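Local atomic coordinates of cytochrome C (Marichromatium purpuratum 984, PDB entry 5LO9), a protein that probably interconverts thiosulfate and tetrathionate at a c-type heme and passes electrons through further hemes, as a fusion of the diheme cytochrome TsdB with the dehydrogenase TsdA. Residues R6-Q11 and A78-Y83; G17-A22 and S66-R71; C330-M335 and D478-G483. All blocks are in the same frame, centred on the assembly; numbering follows the deposited sequence.

Interaction 1 (R6-Q11 and A78-Y83); sequences RTLAEQ and AAVSAY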
loop_
_atom_site.group_PDB
_atom_site.type_symbol
_atom_site.label_atom_id
_atom_site.label_comp_id
_atom_site.label_asym_id
_atom_site.label_seq_id
_atom_site.Cartn_x
_atom_site.Cartn_y
_atom_site.Cartn_z
ATOM N N ARG A 6 21.217 57.905 -6.282
ATOM C CA ARG A 6 20.942 58.406 -4.936
ATOM C C ARG A 6 20.435 59.841 -4.988
ATOM O O ARG A 6 19.447 60.188 -4.323
ATOM C CB ARG A 6 22.174 58.296 -4.019
ATOM C CG ARG A 6 21.810 58.406 -2.485
ATOM C CD ARG A 6 22.959 58.852 -1.562
ATOM N NE ARG A 6 24.258 58.353 -2.022
ATOM C CZ ARG A 6 24.854 57.244 -1.571
ATOM N NH1 ARG A 6 24.266 56.477 -0.641
ATOM N NH2 ARG A 6 26.034 56.882 -2.083
ATOM N N THR A 7 21.092 60.701 -5.768
ATOM C CA THR A 7 20.664 62.093 -5.744
ATOM C C THR A 7 19.266 62.246 -6.358
ATOM O O THR A 7 18.447 63.005 -5.822
ATOM C CB THR A 7 21.708 62.991 -6.443
ATOM O OG1 THR A 7 21.815 62.626 -7.819
ATOM C CG2 THR A 7 23.140 62.867 -5.761
ATOM N N LEU A 8 18.924 61.449 -7.385
ATOM C CA LEU A 8 17.556 61.484 -7.912
ATOM C C LEU A 8 16.553 60.921 -6.924
ATOM O O LEU A 8 15.434 61.442 -6.803
ATOM C CB LEU A 8 17.450 60.704 -9.209
ATOM C CG LEU A 8 17.964 61.361 -10.476
ATOM C CD1 LEU A 8 17.691 60.455 -11.695
ATOM C CD2 LEU A 8 17.305 62.707 -10.631
ATOM N N ALA A 9 16.901 59.836 -6.238
ATOM C CA ALA A 9 15.944 59.297 -5.285
ATOM C C ALA A 9 15.759 60.229 -4.097
ATOM O O ALA A 9 14.626 60.430 -3.644
ATOM C CB ALA A 9 16.370 57.914 -4.823
ATOM N N GLU A 10 16.845 60.818 -3.580
ATOM C CA GLU A 10 16.746 61.558 -2.320
ATOM C C GLU A 10 16.428 63.040 -2.511
ATOM O O GLU A 10 15.722 63.625 -1.684
ATOM C CB GLU A 10 18.057 61.437 -1.535
ATOM C CG GLU A 10 18.407 60.028 -1.002
ATOM C CD GLU A 10 19.656 60.026 -0.112
ATOM O OE1 GLU A 10 20.244 61.116 0.119
ATOM O OE2 GLU A 10 20.093 58.924 0.286
ATOM N N GLN A 11 16.876 63.650 -3.605
ATOM C CA GLN A 11 16.733 65.090 -3.789
ATOM C C GLN A 11 16.177 65.515 -5.140
ATOM O O GLN A 11 15.833 66.687 -5.291
ATOM C CB GLN A 11 18.090 65.778 -3.588
ATOM C CG GLN A 11 18.610 65.728 -2.158
ATOM C CD GLN A 11 20.111 65.945 -2.097
ATOM O OE1 GLN A 11 20.682 66.738 -2.860
ATOM N NE2 GLN A 11 20.761 65.243 -1.170
ATOM N N ALA A 78 18.762 53.971 -15.876
ATOM C CA ALA A 78 19.713 52.982 -15.390
ATOM C C ALA A 78 20.265 53.330 -14.002
ATOM O O ALA A 78 20.438 52.445 -13.159
ATOM C CB ALA A 78 20.810 52.853 -16.400
ATOM N N ALA A 79 20.481 54.607 -13.709
ATOM C CA ALA A 79 21.025 54.954 -12.401
ATOM C C ALA A 79 20.045 54.644 -11.287
ATOM O O ALA A 79 20.432 54.035 -10.281
ATOM C CB ALA A 79 21.391 56.430 -12.335
ATOM N N VAL A 80 18.776 55.080 -11.423
ATOM C CA VAL A 80 17.807 54.831 -10.342
ATOM C C VAL A 80 17.491 53.352 -10.242
ATOM O O VAL A 80 17.218 52.857 -9.155
ATOM C CB VAL A 80 16.489 55.629 -10.464
ATOM C CG1 VAL A 80 16.717 57.080 -10.195
ATOM C CG2 VAL A 80 15.808 55.406 -11.817
ATOM N N SER A 81 17.472 52.627 -11.360
ATOM C CA SER A 81 17.267 51.193 -11.261
ATOM C C SER A 81 18.360 50.543 -10.406
ATOM O O SER A 81 18.064 49.759 -9.502
ATOM C CB SER A 81 17.213 50.585 -12.656
ATOM O OG SER A 81 16.223 51.228 -13.447
ATOM N N ALA A 82 19.629 50.901 -10.638
ATOM C CA ALA A 82 20.723 50.345 -9.840
ATOM C C ALA A 82 20.659 50.808 -8.395
ATOM O O ALA A 82 21.027 50.058 -7.482
ATOM C CB ALA A 82 22.055 50.733 -10.432
ATOM N N TYR A 83 20.231 52.047 -8.158
ATOM C CA TYR A 83 20.161 52.535 -6.782
ATOM C C TYR A 83 19.124 51.763 -5.972
ATOM O O TYR A 83 19.428 51.252 -4.888
ATOM C CB TYR A 83 19.842 54.031 -6.753
ATOM C CG TYR A 83 19.498 54.543 -5.379
ATOM C CD1 TYR A 83 20.477 54.917 -4.495
ATOM C CD2 TYR A 83 18.186 54.643 -4.966
ATOM C CE1 TYR A 83 20.160 55.381 -3.215
ATOM C CE2 TYR A 83 17.857 55.119 -3.688
ATOM C CZ TYR A 83 18.853 55.483 -2.815
ATOM O OH TYR A 83 18.532 55.960 -1.545
#
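The ring of Y83 lies against the backbone and first side-chain atoms of R6, and A9 meets the same ring further along. R6 CA sits over one face, 3.9 Å from the centroid of the Y83 ring and 30° off its normal, a CH-pi contact. R6 CG comes to 3.5 Å from Y83 CE1, while the methyl A9 CB reaches Y83 CE2 on the other branch of the ring at 3.4 Å. The ring arrives there because Y83 CG stands anti to the backbone N (chi1 169°), which carries it across to helix 2-10. At its far end the phenol oxygen lies near the E10 carboxylate, Y83 OH to E10 OE2 being 3.8 Å, too long for a hydrogen bond. One turn back on helix 74-86, V80 CG1 touches L8 CD1 at 3.8 Å, the two side chains crossing at about a right angle.

The axes of the helical segments approach to 9.1 Å at a crossing angle of -80°, the nearly perpendicular pairing of N- and C-terminal helices that marks the cytochrome c fold. V80 also borders heme c, and F2 adds a second aromatic ring beside Y83. The guanidinium of R6 leads away from the contact and, outside it, forms a salt bridge with E3 of its own helix. No hydrogen bond joins the two segments, so the helices are held here by van der Waals and CH-pi contacts between largely buried groups, with the charged ends of R6 and E10 kept at the margin.

Interaction 2 (G17-A22 and S66-R71); sequences GIVACA and SPWAER. With HEC (heme c), chain C.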
loop_
_atom_site.group_PDB
_atom_site.type_symbol
_atom_site.label_atom_id
_atom_site.label_comp_id
_atom_site.label_asym_id
_atom_site.label_seq_id
_atom_site.Cartn_x
_atom_site.Cartn_y
_atom_site.Cartn_z
ATOM N N GLY A 17 13.896 69.522 -13.631
ATOM C CA GLY A 17 12.497 69.477 -13.229
ATOM C C GLY A 17 12.027 68.103 -12.818
ATOM O O GLY A 17 10.915 67.696 -13.182
ATOM N N ILE A 18 12.839 67.389 -12.043
ATOM C CA ILE A 18 12.546 66.035 -11.605
ATOM C C ILE A 18 12.475 66.051 -10.086
ATOM O O ILE A 18 13.441 66.445 -9.423
ATOM C CB ILE A 18 13.604 65.041 -12.098
ATOM C CG1 ILE A 18 13.504 64.841 -13.608
ATOM C CG2 ILE A 18 13.443 63.698 -11.384
ATOM C CD1 ILE A 18 14.648 64.051 -14.197
ATOM N N VAL A 19 11.326 65.638 -9.540
ATOM C CA VAL A 19 11.147 65.576 -8.092
ATOM C C VAL A 19 11.847 64.348 -7.536
ATOM O O VAL A 19 12.138 63.381 -8.243
ATOM C CB VAL A 19 9.661 65.570 -7.676
ATOM C CG1 VAL A 19 8.960 66.795 -8.134
ATOM C CG2 VAL A 19 8.962 64.348 -8.244
ATOM N N ALA A 20 12.111 64.407 -6.238
ATOM C CA ALA A 20 12.732 63.296 -5.542
ATOM C C ALA A 20 11.810 62.092 -5.583
ATOM O O ALA A 20 10.655 62.190 -5.160
ATOM C CB ALA A 20 12.996 63.692 -4.089
ATOM N N CYS A 21 12.334 60.939 -6.036
ATOM C CA CYS A 21 11.518 59.727 -6.017
ATOM C C CYS A 21 11.022 59.412 -4.609
ATOM O O CYS A 21 9.892 58.929 -4.423
ATOM C CB CYS A 21 12.297 58.540 -6.540
ATOM S SG CYS A 21 13.000 58.759 -8.103
ATOM N N ALA A 22 11.841 59.701 -3.602
ATOM C CA ALA A 22 11.422 59.427 -2.246
ATOM C C ALA A 22 10.255 60.303 -1.824
ATOM O O ALA A 22 9.692 60.080 -0.750
ATOM C CB ALA A 22 12.599 59.588 -1.308
ATOM N N SER A 66 3.278 58.103 -14.522
ATOM C CA SER A 66 3.661 58.231 -15.930
ATOM C C SER A 66 4.463 59.487 -16.256
ATOM O O SER A 66 5.358 59.403 -17.115
ATOM C CB SER A 66 2.406 58.163 -16.809
ATOM O OG SER A 66 2.116 56.819 -17.220
ATOM N N PRO A 67 4.186 60.659 -15.669
ATOM C CA PRO A 67 4.979 61.843 -16.019
ATOM C C PRO A 67 6.398 61.788 -15.506
ATOM O O PRO A 67 7.319 62.226 -16.203
ATOM C CB PRO A 67 4.208 62.983 -15.356
ATOM C CG PRO A 67 2.875 62.473 -15.177
ATOM C CD PRO A 67 3.041 61.036 -14.836
ATOM N N TRP A 68 6.613 61.245 -14.307
ATOM C CA TRP A 68 7.985 61.099 -13.833
ATOM C C TRP A 68 8.737 60.044 -14.621
ATOM O O TRP A 68 9.948 60.171 -14.822
ATOM C CB TRP A 68 7.981 60.769 -12.364
ATOM C CG TRP A 68 7.179 61.737 -11.642
ATOM C CD1 TRP A 68 6.047 61.508 -10.921
ATOM C CD2 TRP A 68 7.427 63.133 -11.582
ATOM N NE1 TRP A 68 5.585 62.687 -10.387
ATOM C CE2 TRP A 68 6.414 63.704 -10.788
ATOM C CE3 TRP A 68 8.419 63.962 -12.113
ATOM C CZ2 TRP A 68 6.363 65.067 -10.516
ATOM C CZ3 TRP A 68 8.367 65.311 -11.836
ATOM C CH2 TRP A 68 7.342 65.850 -11.045
ATOM N N ALA A 69 8.036 59.044 -15.135
ATOM C CA ALA A 69 8.700 58.078 -15.981
ATOM C C ALA A 69 9.108 58.683 -17.315
ATOM O O ALA A 69 10.094 58.223 -17.901
ATOM C CB ALA A 69 7.808 56.877 -16.194
ATOM N N GLU A 70 8.332 59.648 -17.860
ATOM C CA GLU A 70 8.699 60.207 -19.167
ATOM C C GLU A 70 9.845 61.217 -19.062
ATOM O O GLU A 70 10.632 61.356 -20.010
ATOM C CB GLU A 70 7.480 60.837 -19.854
ATOM C CG GLU A 70 7.175 62.296 -19.471
ATOM C CD GLU A 70 6.051 62.952 -20.299
ATOM O OE1 GLU A 70 5.988 62.751 -21.559
ATOM O OE2 GLU A 70 5.246 63.687 -19.653
ATOM N N ARG A 71 9.996 61.868 -17.906
ATOM C CA ARG A 71 11.020 62.878 -17.740
ATOM C C ARG A 71 12.418 62.309 -17.553
ATOM O O ARG A 71 13.380 63.071 -17.608
ATOM C CB ARG A 71 10.704 63.784 -16.551
ATOM C CG ARG A 71 10.136 65.108 -16.975
ATOM C CD ARG A 71 9.649 65.945 -15.788
ATOM N NE ARG A 71 8.905 67.140 -16.201
ATOM C CZ ARG A 71 9.407 68.121 -16.956
ATOM N NH1 ARG A 71 10.668 68.076 -17.400
ATOM N NH2 ARG A 71 8.639 69.158 -17.271
HETATM FE FE HEC C . 7.148 56.026 -8.937
HETATM C CHA HEC C . 5.304 53.134 -9.586
HETATM C CHB HEC C . 10.065 54.445 -10.152
HETATM C CHC HEC C . 8.919 59.043 -8.628
HETATM C CHD HEC C . 4.312 57.540 -7.492
HETATM N NA HEC C . 7.619 54.140 -9.722
HETATM C C1A HEC C . 6.745 53.125 -9.894
HETATM C C2A HEC C . 7.367 51.907 -10.490
HETATM C C3A HEC C . 8.761 52.316 -10.656
HETATM C C4A HEC C . 8.809 53.702 -10.143
HETATM C CMA HEC C . 9.848 51.471 -11.218
HETATM C CAA HEC C . 6.762 50.562 -10.843
HETATM C CBA HEC C . 6.985 49.668 -9.638
HETATM C CGA HEC C . 6.745 48.187 -9.848
HETATM O O1A HEC C . 6.693 47.467 -8.823
HETATM O O2A HEC C . 6.613 47.705 -10.993
HETATM N NB HEC C . 9.114 56.618 -9.302
HETATM C C1B HEC C . 10.104 55.849 -9.763
HETATM C C2B HEC C . 11.370 56.578 -9.910
HETATM C C3B HEC C . 11.045 57.936 -9.467
HETATM C C4B HEC C . 9.617 57.852 -9.123
HETATM C CMB HEC C . 12.667 56.017 -10.371
HETATM C CAB HEC C . 11.948 59.126 -9.426
HETATM C CBB HEC C . 12.480 59.365 -10.831
HETATM N NC HEC C . 6.695 57.921 -8.192
HETATM C C1C HEC C . 7.515 58.980 -8.174
HETATM C C2C HEC C . 6.886 60.170 -7.570
HETATM C C3C HEC C . 5.542 59.726 -7.219
HETATM C C4C HEC C . 5.543 58.315 -7.644
HETATM C CMC HEC C . 7.518 61.500 -7.369
HETATM C CAC HEC C . 4.411 60.475 -6.578
HETATM C CBC HEC C . 4.128 61.754 -7.294
HETATM N ND HEC C . 5.174 55.452 -8.610
HETATM C C1D HEC C . 4.219 56.189 -8.035
HETATM C C2D HEC C . 2.929 55.492 -7.945
HETATM C C3D HEC C . 3.194 54.196 -8.549
HETATM C C4D HEC C . 4.624 54.279 -8.946
HETATM C CMD HEC C . 1.645 55.999 -7.379
HETATM C CAD HEC C . 2.177 53.116 -8.772
HETATM C CBD HEC C . 1.852 53.235 -10.262
HETATM C CGD HEC C . 0.811 52.244 -10.692
HETATM O O1D HEC C . 0.812 51.809 -11.880
HETATM O O2D HEC C . -0.024 51.933 -9.825
#
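This contact belongs to the pocket of the first heme c, where the loop leading into the heme-binding cysteines meets the short helix that follows the axial ligand M65. V19 and W68 make the main touch. The methyl V19 CG2 rests over one face of the indole, 3.5 Å from the centroid of the W68 six-membered ring and only 9° off its normal, a nearly vertical CH-pi contact. Its sister methyl CG1 meets the outer corner of the same ring, V19 CG1 to W68 CH2 being 3.5 Å. V19 takes a chi1 of -60°, which sets CG1 beside the backbone N and CG2 between N and the carbonyl carbon, presenting both branches to the indole.

Heme methyl CMC lies over the same indole face as V19 CG2, offset toward the rim, and is itself 3.3 Å from V19 CG2. The indole nitrogen W68 NE1 comes to 3.5 Å from heme CBC. In the c-type cytochrome arrangement the porphyrin is tied to the chain by thioethers: C21 SG is bonded to heme CAB, C24 supplies the second link and H25 the axial ligand opposite M65. CMC and CBC belong to the next pyrrole, whose arm is probably the one C24 holds.

Further out, G17 O approaches W68 CZ3 at the indole edge, near its plane, at 3.7 Å. The same oxygen is 3.4 Å from R71 CD, where the extended arginine chain passes it. G17 and I18 form a G1 beta bulge opposite D13, whose first position takes the positive phi usual for this motif, 67° at G17. I18 and R71 run antiparallel alongside one another, I18 CD1 ending 3.8 Å from R71 O.

Interaction 3 (C330-M335 and D478-G483); sequences CFRYSM and DPRFDG. With HEC (heme c), chain E; THJ (thiosulfate), chain J.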
loop_
_atom_site.group_PDB
_atom_site.type_symbol
_atom_site.label_atom_id
_atom_site.label_comp_id
_atom_site.label_asym_id
_atom_site.label_seq_id
_atom_site.Cartn_x
_atom_site.Cartn_y
_atom_site.Cartn_z
ATOM N N CYS A 330 11.946 6.397 -8.378
ATOM C CA CYS A 330 11.965 7.829 -8.628
ATOM C C CYS A 330 13.142 8.513 -7.935
ATOM O O CYS A 330 13.750 9.443 -8.486
ATOM C CB CYS A 330 10.626 8.419 -8.181
ATOM S SG CYS A 330 9.363 8.282 -9.461
ATOM N N PHE A 331 13.493 8.072 -6.727
ATOM C CA PHE A 331 14.657 8.675 -6.084
ATOM C C PHE A 331 15.918 8.285 -6.832
ATOM O O PHE A 331 16.827 9.103 -6.986
ATOM C CB PHE A 331 14.759 8.265 -4.614
ATOM C CG PHE A 331 14.012 9.168 -3.648
ATOM C CD1 PHE A 331 14.624 10.284 -3.121
ATOM C CD2 PHE A 331 12.724 8.871 -3.231
ATOM C CE1 PHE A 331 13.962 11.117 -2.218
ATOM C CE2 PHE A 331 12.052 9.699 -2.317
ATOM C CZ PHE A 331 12.665 10.816 -1.820
ATOM N N ARG A 332 15.972 7.047 -7.329
ATOM C CA ARG A 332 17.176 6.574 -8.004
ATOM C C ARG A 332 17.402 7.311 -9.317
ATOM O O ARG A 332 18.542 7.568 -9.693
ATOM C CB ARG A 332 17.103 5.061 -8.244
ATOM C CG ARG A 332 18.385 4.491 -8.838
ATOM C CD ARG A 332 18.589 2.965 -8.722
ATOM N NE ARG A 332 20.038 2.647 -8.704
ATOM C CZ ARG A 332 20.652 1.645 -9.362
ATOM N NH1 ARG A 332 19.972 0.795 -10.126
ATOM N NH2 ARG A 332 21.978 1.481 -9.245
ATOM N N TYR A 333 16.341 7.648 -10.040
ATOM C CA TYR A 333 16.487 8.173 -11.392
ATOM C C TYR A 333 16.087 9.640 -11.482
ATOM O O TYR A 333 16.914 10.468 -11.851
ATOM C CB TYR A 333 15.684 7.343 -12.386
ATOM C CG TYR A 333 16.083 5.882 -12.402
ATOM C CD1 TYR A 333 17.353 5.501 -12.757
ATOM C CD2 TYR A 333 15.194 4.881 -12.034
ATOM C CE1 TYR A 333 17.739 4.147 -12.748
ATOM C CE2 TYR A 333 15.574 3.552 -12.034
ATOM C CZ TYR A 333 16.845 3.192 -12.379
ATOM O OH TYR A 333 17.221 1.880 -12.384
ATOM N N SER A 334 14.847 10.003 -11.157
ATOM C CA SER A 334 14.462 11.409 -11.273
ATOM C C SER A 334 15.156 12.311 -10.248
ATOM O O SER A 334 15.379 13.492 -10.538
ATOM C CB SER A 334 12.949 11.574 -11.151
ATOM O OG SER A 334 12.268 10.829 -12.137
ATOM N N MET A 335 15.449 11.816 -9.043
ATOM C CA MET A 335 16.165 12.586 -8.022
ATOM C C MET A 335 17.667 12.282 -7.965
ATOM O O MET A 335 18.370 12.832 -7.108
ATOM C CB MET A 335 15.551 12.322 -6.637
ATOM C CG MET A 335 14.036 12.219 -6.650
ATOM S SD MET A 335 13.121 13.675 -7.271
ATOM C CE MET A 335 13.647 14.923 -6.074
ATOM N N ASP A 478 23.318 7.383 -16.368
ATOM C CA ASP A 478 22.422 6.322 -15.926
ATOM C C ASP A 478 23.021 5.601 -14.723
ATOM O O ASP A 478 24.208 5.234 -14.754
ATOM C CB ASP A 478 22.189 5.347 -17.065
ATOM C CG ASP A 478 21.020 4.444 -16.820
ATOM O OD1 ASP A 478 20.839 4.053 -15.654
ATOM O OD2 ASP A 478 20.304 4.117 -17.803
ATOM N N PRO A 479 22.268 5.425 -13.629
ATOM C CA PRO A 479 22.789 4.632 -12.491
ATOM C C PRO A 479 23.131 3.195 -12.835
ATOM O O PRO A 479 23.926 2.593 -12.113
ATOM C CB PRO A 479 21.648 4.697 -11.474
ATOM C CG PRO A 479 20.960 5.983 -11.790
ATOM C CD PRO A 479 21.016 6.116 -13.282
ATOM N N ARG A 480 22.568 2.644 -13.914
ATOM C CA ARG A 480 22.855 1.317 -14.440
ATOM C C ARG A 480 24.057 1.309 -15.371
ATOM O O ARG A 480 24.350 0.279 -15.992
ATOM C CB ARG A 480 21.625 0.793 -15.192
ATOM C CG ARG A 480 20.371 0.757 -14.316
ATOM C CD ARG A 480 19.087 0.629 -15.113
ATOM N NE ARG A 480 18.837 1.752 -16.002
ATOM C CZ ARG A 480 17.787 1.846 -16.806
ATOM N NH1 ARG A 480 16.864 0.893 -16.835
ATOM N NH2 ARG A 480 17.670 2.897 -17.597
ATOM N N PHE A 481 24.717 2.451 -15.532
ATOM C CA PHE A 481 25.890 2.530 -16.392
ATOM C C PHE A 481 26.872 1.423 -16.051
ATOM O O PHE A 481 27.198 1.186 -14.886
ATOM C CB PHE A 481 26.560 3.912 -16.254
ATOM C CG PHE A 481 27.666 4.175 -17.248
ATOM C CD1 PHE A 481 27.416 4.120 -18.623
ATOM C CD2 PHE A 481 28.926 4.553 -16.821
ATOM C CE1 PHE A 481 28.422 4.375 -19.549
ATOM C CE2 PHE A 481 29.915 4.824 -17.747
ATOM C CZ PHE A 481 29.651 4.741 -19.105
ATOM N N ASP A 482 27.389 0.792 -17.095
ATOM C CA ASP A 482 28.310 -0.324 -16.977
ATOM C C ASP A 482 29.765 0.062 -17.257
ATOM O O ASP A 482 30.665 -0.730 -16.976
ATOM C CB ASP A 482 27.844 -1.390 -17.977
ATOM C CG ASP A 482 28.969 -2.073 -18.686
ATOM O OD1 ASP A 482 29.331 -3.188 -18.223
ATOM O OD2 ASP A 482 29.459 -1.519 -19.702
ATOM N N GLY A 483 30.028 1.324 -17.598
ATOM C CA GLY A 483 31.293 1.748 -18.100
ATOM C C GLY A 483 31.317 1.995 -19.610
ATOM O O GLY A 483 32.055 2.890 -20.062
HETATM FE FE HEC E . 7.534 10.383 -10.571
HETATM C CHA HEC E . 5.628 7.996 -12.308
HETATM C CHB HEC E . 6.263 9.226 -7.521
HETATM C CHC HEC E . 9.651 12.601 -8.822
HETATM C CHD HEC E . 8.469 11.792 -13.565
HETATM N NA HEC E . 6.185 8.890 -10.035
HETATM C C1A HEC E . 5.559 8.057 -10.858
HETATM C C2A HEC E . 4.678 7.095 -10.161
HETATM C C3A HEC E . 4.849 7.451 -8.764
HETATM C C4A HEC E . 5.811 8.581 -8.782
HETATM C CMA HEC E . 4.173 6.822 -7.599
HETATM C CAA HEC E . 3.789 6.045 -10.780
HETATM C CBA HEC E . 2.610 6.733 -11.459
HETATM C CGA HEC E . 1.596 5.725 -11.973
HETATM O O1A HEC E . 0.449 6.157 -12.226
HETATM O O2A HEC E . 1.929 4.514 -12.150
HETATM N NB HEC E . 7.906 10.842 -8.569
HETATM C C1B HEC E . 7.293 10.270 -7.511
HETATM C C2B HEC E . 7.775 10.782 -6.224
HETATM C C3B HEC E . 8.776 11.767 -6.609
HETATM C C4B HEC E . 8.781 11.711 -8.083
HETATM C CMB HEC E . 7.317 10.411 -4.859
HETATM C CAB HEC E . 9.612 12.603 -5.696
HETATM C CBB HEC E . 10.512 11.658 -4.900
HETATM N NC HEC E . 8.847 11.918 -11.100
HETATM C C1C HEC E . 9.574 12.696 -10.282
HETATM C C2C HEC E . 10.329 13.749 -10.999
HETATM C C3C HEC E . 9.981 13.497 -12.408
HETATM C C4C HEC E . 9.046 12.350 -12.339
HETATM C CMC HEC E . 11.234 14.785 -10.384
HETATM C CAC HEC E . 10.383 14.240 -13.668
HETATM C CBC HEC E . 11.864 14.426 -13.754
HETATM N ND HEC E . 7.124 9.943 -12.568
HETATM C C1D HEC E . 7.598 10.619 -13.603
HETATM C C2D HEC E . 7.127 10.090 -14.895
HETATM C C3D HEC E . 6.273 8.938 -14.558
HETATM C C4D HEC E . 6.368 8.962 -13.072
HETATM C CMD HEC E . 7.509 10.644 -16.225
HETATM C CAD HEC E . 5.495 7.993 -15.457
HETATM C CBD HEC E . 6.332 7.242 -16.516
HETATM C CGD HEC E . 7.430 6.274 -16.031
HETATM O O1D HEC E . 8.329 6.617 -15.204
HETATM O O2D HEC E . 7.439 5.113 -16.525
HETATM S S1 THJ J . 10.904 7.246 -12.502
HETATM O O1 THJ J . 11.143 5.922 -11.831
HETATM O O2 THJ J . 10.501 7.063 -13.936
HETATM O O3 THJ J . 12.195 7.973 -12.538
HETATM S S2 THJ J . 9.723 8.284 -11.529
#
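P479 meets Y333 at the ring edge and R332 over its guanidinium, while R332 CG itself lies above the centre of one Y333 face. At the edge, P479 CD is near the ring plane and 3.8 Å from Y333 CD1. P479 CB sits over one face of the R332 guanidinium, toward its rim, 3.8 Å from R332 CZ. R332 CG is anti to the backbone N (chi1 -175°), and the extended chain beyond it runs alongside the proline in the opposite direction. R480 crosses Y333 at about a right angle, R480 CD 3.5 Å from Y333 OH, with the guanidinium and ring planes 55° apart.

D478 to F481 is a type I beta turn that opens with an Asx turn, D478 OD1 accepting from R480 N. The carboxylate also takes the R480 guanidinium side-on, each oxygen using its syn lone pair: R480 NE to D478 OD1 3.1 Å, R480 NH2 to D478 OD2 2.9 Å. H493 NE2 also bonds D478 OD2 and helps to fix the carboxylate, which in turn holds the R480 guanidinium beside Y333.

The opposite edge of the Y333 ring, at CD2, is turned to the bound thiosulfate, O1 lying near the ring plane. S334 OG donates to thiosulfate O3 at 2.9 Å. C330 SG is covalently joined to thiosulfate S2 at 2.1 Å, and C330 SG lies 3.0 Å from the heme iron.

Overall arrangement
Interactions 1 and 2 share one cytochrome c domain at the N-terminal end of the chain, with centres about 11 Å apart. Interaction 2 is nested within the loop closed by interaction 1, and helices 66-71 and 74-86 follow one another. The two also meet directly, through probable backbone hydrogen bonds from A22 N to A9 O and from C21 N to L8 O, which tie helix 2-10 to the start of the heme-binding segment. Interaction 3 comes later in the chain, about 51 and 57 Å from the others between centres. A heme that probably serves electron transfer and the thiosulfate site thus lie on opposite sides of the folded chain, with further hemes between.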